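Local coordinates for lactate dehydrogenase (Eimeria maxima, PDB 6CT6), which probably catalyses the NADH-dependent reduction of pyruvate to lactate, at residues I184-Y197 with L299-S312. Numbering follows the deposited sequence.
Sequences IGVHGDNMLPLMRY and LDLNQEEKKLLQGS. With NAI (1,4-dihydronicotinamide adenine dinucleotide), chain D; OXM (oxamic acid), chain F; GLC (alpha-D-glucopyranose), chain E.
Arg196 grips the Glu305 carboxylate side-on: NE meets OE2 at 2.7 Å and NH2 meets OE1 at 3.0 Å, with guanidinium and carboxylate nearly coplanar (16° apart). The arginine chain, bent at chi3 (74°), also lets NH2 donate to the Asp300 carbonyl from above its plane. Glu305 OE1 takes a second bond from Asn302 N, while Glu305 N donates to Asn302 OD1 (2.7 Å); this capping box starts helix 303-328 and probably helps to orient the carboxylate toward the arginine. A water bridges Arg196 N and Glu305 OE2.

At the other end, the buried Ser312 hydroxyl accepts from Val186 N (3.0 Å) and donates to Asn190 O (2.6 Å), tying both arms of the hairpin loop to the helix. Gly185 CA lies close against this hydroxyl.

Between these polar ends the packing is apolar. Leu192, its CG anti to the backbone N (chi1 176°), brings CD1 to Leu308 CB (3.9 Å) and CD2 over the helix backbone. The Ile184 side chain crosses that of Leu309 at about a right angle, CD1 against CD1, and Leu194 meets Leu299 tip to tip, tightly, CD1 to CD1 at 3.4 Å.

The loop carries His187, whose NE2 donates to oxamate O1 (3.0 Å) and whose ND1 is hydrogen-bonded to Asp160 OD2, consistent with the His-Asp pair of the lactate dehydrogenase active site, on a hairpin backed by the C-terminal helix.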
loop_
_atom_site.group_PDB
_atom_site.type_symbol
_atom_site.label_atom_id
_atom_site.label_comp_id
_atom_site.label_asym_id
_atom_site.label_seq_id
_atom_site.Cartn_x
_atom_site.Cartn_y
_atom_site.Cartn_z
ATOM N N ILE B 184 15.713 21.199 -0.778
ATOM C CA ILE B 184 16.998 20.715 -1.272
ATOM C C ILE B 184 17.925 20.418 -0.098
ATOM O O ILE B 184 17.590 20.676 1.063
ATOM C CB ILE B 184 17.651 21.720 -2.240
ATOM C CG1 ILE B 184 17.952 23.051 -1.538
ATOM C CG2 ILE B 184 16.751 21.946 -3.446
ATOM C CD1 ILE B 184 18.853 23.979 -2.336
ATOM N N GLY B 185 19.098 19.869 -0.402
ATOM C CA GLY B 185 20.121 19.656 0.602
ATOM C C GLY B 185 20.177 18.227 1.098
ATOM O O GLY B 185 20.032 17.280 0.317
ATOM N N VAL B 186 20.394 18.063 2.393
ATOM C CA VAL B 186 20.483 16.746 3.009
ATOM C C VAL B 186 19.087 16.319 3.426
ATOM O O VAL B 186 18.289 17.138 3.896
ATOM C CB VAL B 186 21.442 16.763 4.216
ATOM C CG1 VAL B 186 20.840 17.552 5.383
ATOM C CG2 VAL B 186 21.784 15.345 4.647
ATOM N N HIS B 187 18.782 15.033 3.260
ATOM C CA HIS B 187 17.569 14.478 3.854
ATOM C C HIS B 187 17.841 14.307 5.343
ATOM O O HIS B 187 18.134 13.218 5.845
ATOM C CB HIS B 187 17.168 13.169 3.189
ATOM C CG HIS B 187 15.868 12.621 3.693
ATOM N ND1 HIS B 187 14.689 13.333 3.626
ATOM C CD2 HIS B 187 15.565 11.446 4.293
ATOM C CE1 HIS B 187 13.714 12.615 4.153
ATOM N NE2 HIS B 187 14.218 11.465 4.565
ATOM N N GLY B 188 17.752 15.420 6.055
ATOM C CA GLY B 188 18.059 15.427 7.466
ATOM C C GLY B 188 17.647 16.733 8.100
ATOM O O GLY B 188 16.881 17.508 7.524
ATOM N N ASP B 189 18.182 16.977 9.297
ATOM C CA ASP B 189 17.771 18.147 10.067
ATOM C C ASP B 189 18.119 19.448 9.353
ATOM O O ASP B 189 17.443 20.464 9.555
ATOM C CB ASP B 189 18.415 18.114 11.451
ATOM C CG ASP B 189 17.795 17.070 12.357
ATOM O OD1 ASP B 189 16.551 16.948 12.356
ATOM O OD2 ASP B 189 18.547 16.367 13.064
ATOM N N ASN B 190 19.157 19.444 8.520
ATOM C CA ASN B 190 19.569 20.635 7.792
ATOM C C ASN B 190 18.918 20.743 6.415
ATOM O O ASN B 190 19.392 21.527 5.583
ATOM C CB ASN B 190 21.094 20.666 7.650
ATOM C CG ASN B 190 21.801 20.980 8.958
ATOM O OD1 ASN B 190 21.822 22.126 9.405
ATOM N ND2 ASN B 190 22.385 19.962 9.575
ATOM N N MET B 191 17.850 19.988 6.151
ATOM C CA MET B 191 17.170 20.113 4.869
ATOM C C MET B 191 16.642 21.535 4.703
ATOM O O MET B 191 16.251 22.194 5.671
ATOM C CB MET B 191 16.031 19.095 4.746
ATOM C CG MET B 191 14.788 19.400 5.575
ATOM S SD MET B 191 13.445 18.219 5.290
ATOM C CE MET B 191 14.151 16.706 5.938
ATOM N N LEU B 192 16.636 22.006 3.456
ATOM C CA LEU B 192 16.393 23.414 3.143
ATOM C C LEU B 192 15.131 23.572 2.307
ATOM O O LEU B 192 15.185 23.503 1.069
ATOM C CB LEU B 192 17.596 24.002 2.409
ATOM C CG LEU B 192 17.482 25.446 1.923
ATOM C CD1 LEU B 192 17.058 26.376 3.050
ATOM C CD2 LEU B 192 18.810 25.886 1.335
ATOM N N PRO B 193 13.973 23.788 2.933
ATOM C CA PRO B 193 12.794 24.216 2.165
ATOM C C PRO B 193 13.027 25.597 1.571
ATOM O O PRO B 193 13.298 26.563 2.291
ATOM C CB PRO B 193 11.668 24.222 3.207
ATOM C CG PRO B 193 12.172 23.391 4.339
ATOM C CD PRO B 193 13.653 23.552 4.349
ATOM N N LEU B 194 12.930 25.684 0.244
ATOM C CA LEU B 194 13.231 26.921 -0.481
ATOM C C LEU B 194 11.966 27.766 -0.572
ATOM O O LEU B 194 11.278 27.818 -1.593
ATOM C CB LEU B 194 13.797 26.602 -1.859
ATOM C CG LEU B 194 15.209 26.018 -1.889
ATOM C CD1 LEU B 194 15.577 25.591 -3.302
ATOM C CD2 LEU B 194 16.223 27.021 -1.361
ATOM N N MET B 195 11.674 28.465 0.529
ATOM C CA MET B 195 10.436 29.232 0.615
ATOM C C MET B 195 10.372 30.320 -0.449
ATOM O O MET B 195 9.276 30.711 -0.867
ATOM C CB MET B 195 10.297 29.843 2.010
ATOM C CG MET B 195 10.460 28.841 3.146
ATOM S SD MET B 195 9.420 27.372 2.961
ATOM C CE MET B 195 7.835 28.000 3.504
ATOM N N ARG B 196 11.526 30.813 -0.906
ATOM C CA ARG B 196 11.534 31.877 -1.905
ATOM C C ARG B 196 11.081 31.374 -3.270
ATOM O O ARG B 196 10.574 32.161 -4.080
ATOM C CB ARG B 196 12.934 32.488 -2.006
ATOM C CG ARG B 196 13.082 33.553 -3.086
ATOM C CD ARG B 196 14.395 34.317 -2.947
ATOM N NE ARG B 196 15.559 33.536 -3.364
ATOM C CZ ARG B 196 16.052 33.506 -4.599
ATOM N NH1 ARG B 196 15.485 34.205 -5.570
ATOM N NH2 ARG B 196 17.123 32.765 -4.867
ATOM N N TYR B 197 11.247 30.081 -3.542
ATOM C CA TYR B 197 10.947 29.504 -4.845
ATOM C C TYR B 197 9.556 28.877 -4.922
ATOM O O TYR B 197 9.212 28.297 -5.956
ATOM C CB TYR B 197 11.995 28.450 -5.211
ATOM C CG TYR B 197 13.298 28.992 -5.767
ATOM C CD1 TYR B 197 13.429 29.284 -7.120
ATOM C CD2 TYR B 197 14.407 29.176 -4.950
ATOM C CE1 TYR B 197 14.621 29.763 -7.640
ATOM C CE2 TYR B 197 15.604 29.655 -5.462
ATOM C CZ TYR B 197 15.704 29.945 -6.808
ATOM O OH TYR B 197 16.887 30.422 -7.328
ATOM N N LEU B 299 20.327 26.134 -9.233
ATOM C CA LEU B 299 19.527 27.281 -8.836
ATOM C C LEU B 299 20.412 28.496 -8.569
ATOM O O LEU B 299 21.563 28.375 -8.140
ATOM C CB LEU B 299 18.717 26.950 -7.581
ATOM C CG LEU B 299 17.737 25.776 -7.678
ATOM C CD1 LEU B 299 17.175 25.433 -6.304
ATOM C CD2 LEU B 299 16.610 26.093 -8.640
ATOM N N ASP B 300 19.857 29.681 -8.824
ATOM C CA ASP B 300 20.559 30.936 -8.555
ATOM C C ASP B 300 20.264 31.376 -7.120
ATOM O O ASP B 300 19.592 32.375 -6.853
ATOM C CB ASP B 300 20.157 31.997 -9.571
ATOM C CG ASP B 300 20.977 33.267 -9.447
ATOM O OD1 ASP B 300 22.082 33.210 -8.865
ATOM O OD2 ASP B 300 20.522 34.322 -9.936
ATOM N N LEU B 301 20.787 30.587 -6.182
ATOM C CA LEU B 301 20.571 30.849 -4.767
ATOM C C LEU B 301 21.222 32.164 -4.351
ATOM O O LEU B 301 22.289 32.543 -4.842
ATOM C CB LEU B 301 21.136 29.707 -3.916
ATOM C CG LEU B 301 20.548 28.306 -4.118
ATOM C CD1 LEU B 301 21.288 27.275 -3.272
ATOM C CD2 LEU B 301 19.067 28.299 -3.778
ATOM N N ASN B 302 20.565 32.858 -3.425
ATOM C CA ASN B 302 21.116 34.071 -2.848
ATOM C C ASN B 302 22.063 33.711 -1.702
ATOM O O ASN B 302 22.268 32.539 -1.370
ATOM C CB ASN B 302 19.988 34.997 -2.391
ATOM C CG ASN B 302 19.169 34.415 -1.248
ATOM O OD1 ASN B 302 19.621 33.523 -0.531
ATOM N ND2 ASN B 302 17.954 34.931 -1.069
ATOM N N GLN B 303 22.642 34.735 -1.076
ATOM C CA GLN B 303 23.689 34.501 -0.085
ATOM C C GLN B 303 23.142 33.775 1.140
ATOM O O GLN B 303 23.753 32.816 1.626
ATOM C CB GLN B 303 24.336 35.829 0.307
ATOM C CG GLN B 303 24.785 36.661 -0.886
ATOM C CD GLN B 303 25.562 35.849 -1.901
ATOM O OE1 GLN B 303 26.554 35.201 -1.568
ATOM N NE2 GLN B 303 25.105 35.867 -3.148
ATOM N N GLU B 304 21.993 34.215 1.658
ATOM C CA GLU B 304 21.404 33.534 2.808
ATOM C C GLU B 304 21.157 32.062 2.508
ATOM O O GLU B 304 21.437 31.191 3.341
ATOM C CB GLU B 304 20.095 34.210 3.223
ATOM C CG GLU B 304 19.273 33.386 4.215
ATOM C CD GLU B 304 18.021 34.097 4.688
ATOM O OE1 GLU B 304 17.966 35.341 4.597
ATOM O OE2 GLU B 304 17.088 33.404 5.149
ATOM N N GLU B 305 20.621 31.763 1.323
ATOM C CA GLU B 305 20.314 30.381 0.977
ATOM C C GLU B 305 21.587 29.553 0.834
ATOM O O GLU B 305 21.632 28.396 1.269
ATOM C CB GLU B 305 19.483 30.351 -0.305
ATOM C CG GLU B 305 18.085 30.936 -0.116
ATOM C CD GLU B 305 17.434 31.371 -1.417
ATOM O OE1 GLU B 305 18.082 31.273 -2.481
ATOM O OE2 GLU B 305 16.270 31.821 -1.371
ATOM N N LYS B 306 22.633 30.130 0.237
ATOM C CA LYS B 306 23.925 29.449 0.187
ATOM C C LYS B 306 24.431 29.131 1.589
ATOM O O LYS B 306 24.995 28.056 1.824
ATOM C CB LYS B 306 24.943 30.308 -0.558
ATOM C CG LYS B 306 24.770 30.337 -2.064
ATOM C CD LYS B 306 25.613 31.441 -2.673
ATOM C CE LYS B 306 25.520 31.449 -4.187
ATOM N NZ LYS B 306 25.590 32.831 -4.731
ATOM N N LYS B 307 24.244 30.057 2.530
ATOM C CA LYS B 307 24.657 29.813 3.908
ATOM C C LYS B 307 23.907 28.623 4.491
ATOM O O LYS B 307 24.512 27.705 5.059
ATOM C CB LYS B 307 24.418 31.068 4.752
ATOM C CG LYS B 307 24.717 30.914 6.244
ATOM C CD LYS B 307 23.926 31.923 7.066
ATOM C CE LYS B 307 24.169 31.756 8.558
ATOM N NZ LYS B 307 25.549 32.146 8.956
ATOM N N LEU B 308 22.578 28.628 4.361
ATOM C CA LEU B 308 21.779 27.519 4.869
ATOM C C LEU B 308 22.175 26.207 4.206
ATOM O O LEU B 308 22.332 25.183 4.882
ATOM C CB LEU B 308 20.297 27.811 4.653
ATOM C CG LEU B 308 19.760 28.963 5.508
ATOM C CD1 LEU B 308 18.449 29.511 4.961
ATOM C CD2 LEU B 308 19.581 28.506 6.947
ATOM N N LEU B 309 22.356 26.218 2.883
ATOM C CA LEU B 309 22.718 24.989 2.186
ATOM C C LEU B 309 24.052 24.435 2.668
ATOM O O LEU B 309 24.261 23.216 2.643
ATOM C CB LEU B 309 22.771 25.223 0.675
ATOM C CG LEU B 309 23.002 23.958 -0.158
ATOM C CD1 LEU B 309 21.884 22.949 0.072
ATOM C CD2 LEU B 309 23.113 24.293 -1.633
ATOM N N GLN B 310 24.972 25.301 3.099
ATOM C CA GLN B 310 26.253 24.806 3.587
ATOM C C GLN B 310 26.064 23.949 4.831
ATOM O O GLN B 310 26.847 23.024 5.075
ATOM C CB GLN B 310 27.204 25.973 3.865
ATOM C CG GLN B 310 28.671 25.565 4.015
ATOM C CD GLN B 310 29.229 24.876 2.781
ATOM O OE1 GLN B 310 29.915 23.860 2.885
ATOM N NE2 GLN B 310 28.942 25.431 1.606
ATOM N N GLY B 311 25.028 24.237 5.621
ATOM C CA GLY B 311 24.670 23.346 6.713
ATOM C C GLY B 311 24.385 21.934 6.239
ATOM O O GLY B 311 24.829 20.962 6.853
ATOM N N SER B 312 23.641 21.799 5.139
ATOM C CA SER B 312 23.401 20.477 4.569
ATOM C C SER B 312 24.704 19.843 4.099
ATOM O O SER B 312 24.984 18.676 4.397
ATOM C CB SER B 312 22.404 20.571 3.412
ATOM O OG SER B 312 21.066 20.587 3.882
HETATM P PA NAI D . 11.792 -2.081 6.806
HETATM O O1A NAI D . 12.586 -2.565 8.000
HETATM O O2A NAI D . 10.292 -2.253 6.787
HETATM O O5B NAI D . 12.394 -2.815 5.508
HETATM C C5B NAI D . 13.798 -3.008 5.362
HETATM C C4B NAI D . 14.014 -4.392 4.776
HETATM O O4B NAI D . 15.349 -4.560 4.294
HETATM C C3B NAI D . 13.784 -5.493 5.807
HETATM O O3B NAI D . 12.703 -6.324 5.381
HETATM C C2B NAI D . 15.090 -6.263 5.853
HETATM O O2B NAI D . 14.903 -7.669 6.027
HETATM C C1B NAI D . 15.662 -5.935 4.487
HETATM N N9A NAI D . 17.109 -6.197 4.325
HETATM C C8A NAI D . 18.097 -6.177 5.242
HETATM N N7A NAI D . 19.285 -6.488 4.654
HETATM C C5A NAI D . 19.051 -6.717 3.348
HETATM C C6A NAI D . 19.835 -7.085 2.153
HETATM N N6A NAI D . 21.166 -7.285 2.228
HETATM N N1A NAI D . 19.177 -7.216 0.978
HETATM C C2A NAI D . 17.849 -7.020 0.872
HETATM N N3A NAI D . 17.080 -6.686 1.918
HETATM C C4A NAI D . 17.615 -6.525 3.147
HETATM O O3 NAI D . 12.156 -0.526 6.559
HETATM P PN NAI D . 11.326 0.495 5.617
HETATM O O1N NAI D . 10.229 1.126 6.439
HETATM O O2N NAI D . 10.994 -0.197 4.315
HETATM O O5D NAI D . 12.445 1.622 5.346
HETATM C C5D NAI D . 13.619 1.273 4.622
HETATM C C4D NAI D . 14.636 2.406 4.609
HETATM O O4D NAI D . 14.097 3.581 3.990
HETATM C C3D NAI D . 15.046 2.800 6.019
HETATM O O3D NAI D . 16.464 2.980 6.053
HETATM C C2D NAI D . 14.333 4.112 6.253
HETATM O O2D NAI D . 14.987 4.946 7.210
HETATM C C1D NAI D . 14.367 4.692 4.850
HETATM N N1N NAI D . 13.457 5.814 4.581
HETATM C C2N NAI D . 13.927 6.728 3.732
HETATM C C3N NAI D . 13.201 7.837 3.358
HETATM C C7N NAI D . 13.846 8.798 2.403
HETATM O O7N NAI D . 14.850 8.450 1.802
HETATM N N7N NAI D . 13.329 10.010 2.239
HETATM C C4N NAI D . 11.813 8.073 3.892
HETATM C C5N NAI D . 11.406 7.012 4.808
HETATM C C6N NAI D . 12.231 5.928 5.108
HETATM C C1 OXM F . 12.188 9.446 7.043
HETATM N N1 OXM F . 11.908 8.670 8.243
HETATM O O1 OXM F . 13.242 9.346 6.501
HETATM C C2 OXM F . 11.129 10.395 6.476
HETATM O O2 OXM F . 11.437 11.575 6.172
HETATM O O3 OXM F . 9.946 9.998 6.307
HETATM C C1 GLC E . 14.464 30.600 6.556
HETATM C C2 GLC E . 14.003 30.853 5.078
HETATM C C3 GLC E . 12.896 31.928 5.029
HETATM C C4 GLC E . 11.812 31.448 5.955
HETATM C C5 GLC E . 12.381 31.604 7.350
HETATM C C6 GLC E . 11.207 31.306 8.301
HETATM O O1 GLC E . 15.459 31.525 6.896
HETATM O O2 GLC E . 15.080 31.296 4.296
HETATM O O3 GLC E . 12.369 31.993 3.734
HETATM O O4 GLC E . 10.700 32.298 5.844
HETATM O O5 GLC E . 13.394 30.631 7.532
HETATM O O6 GLC E . 10.663 30.068 7.931
HETATM O O HOH W 1 14.160 30.121 -0.415
#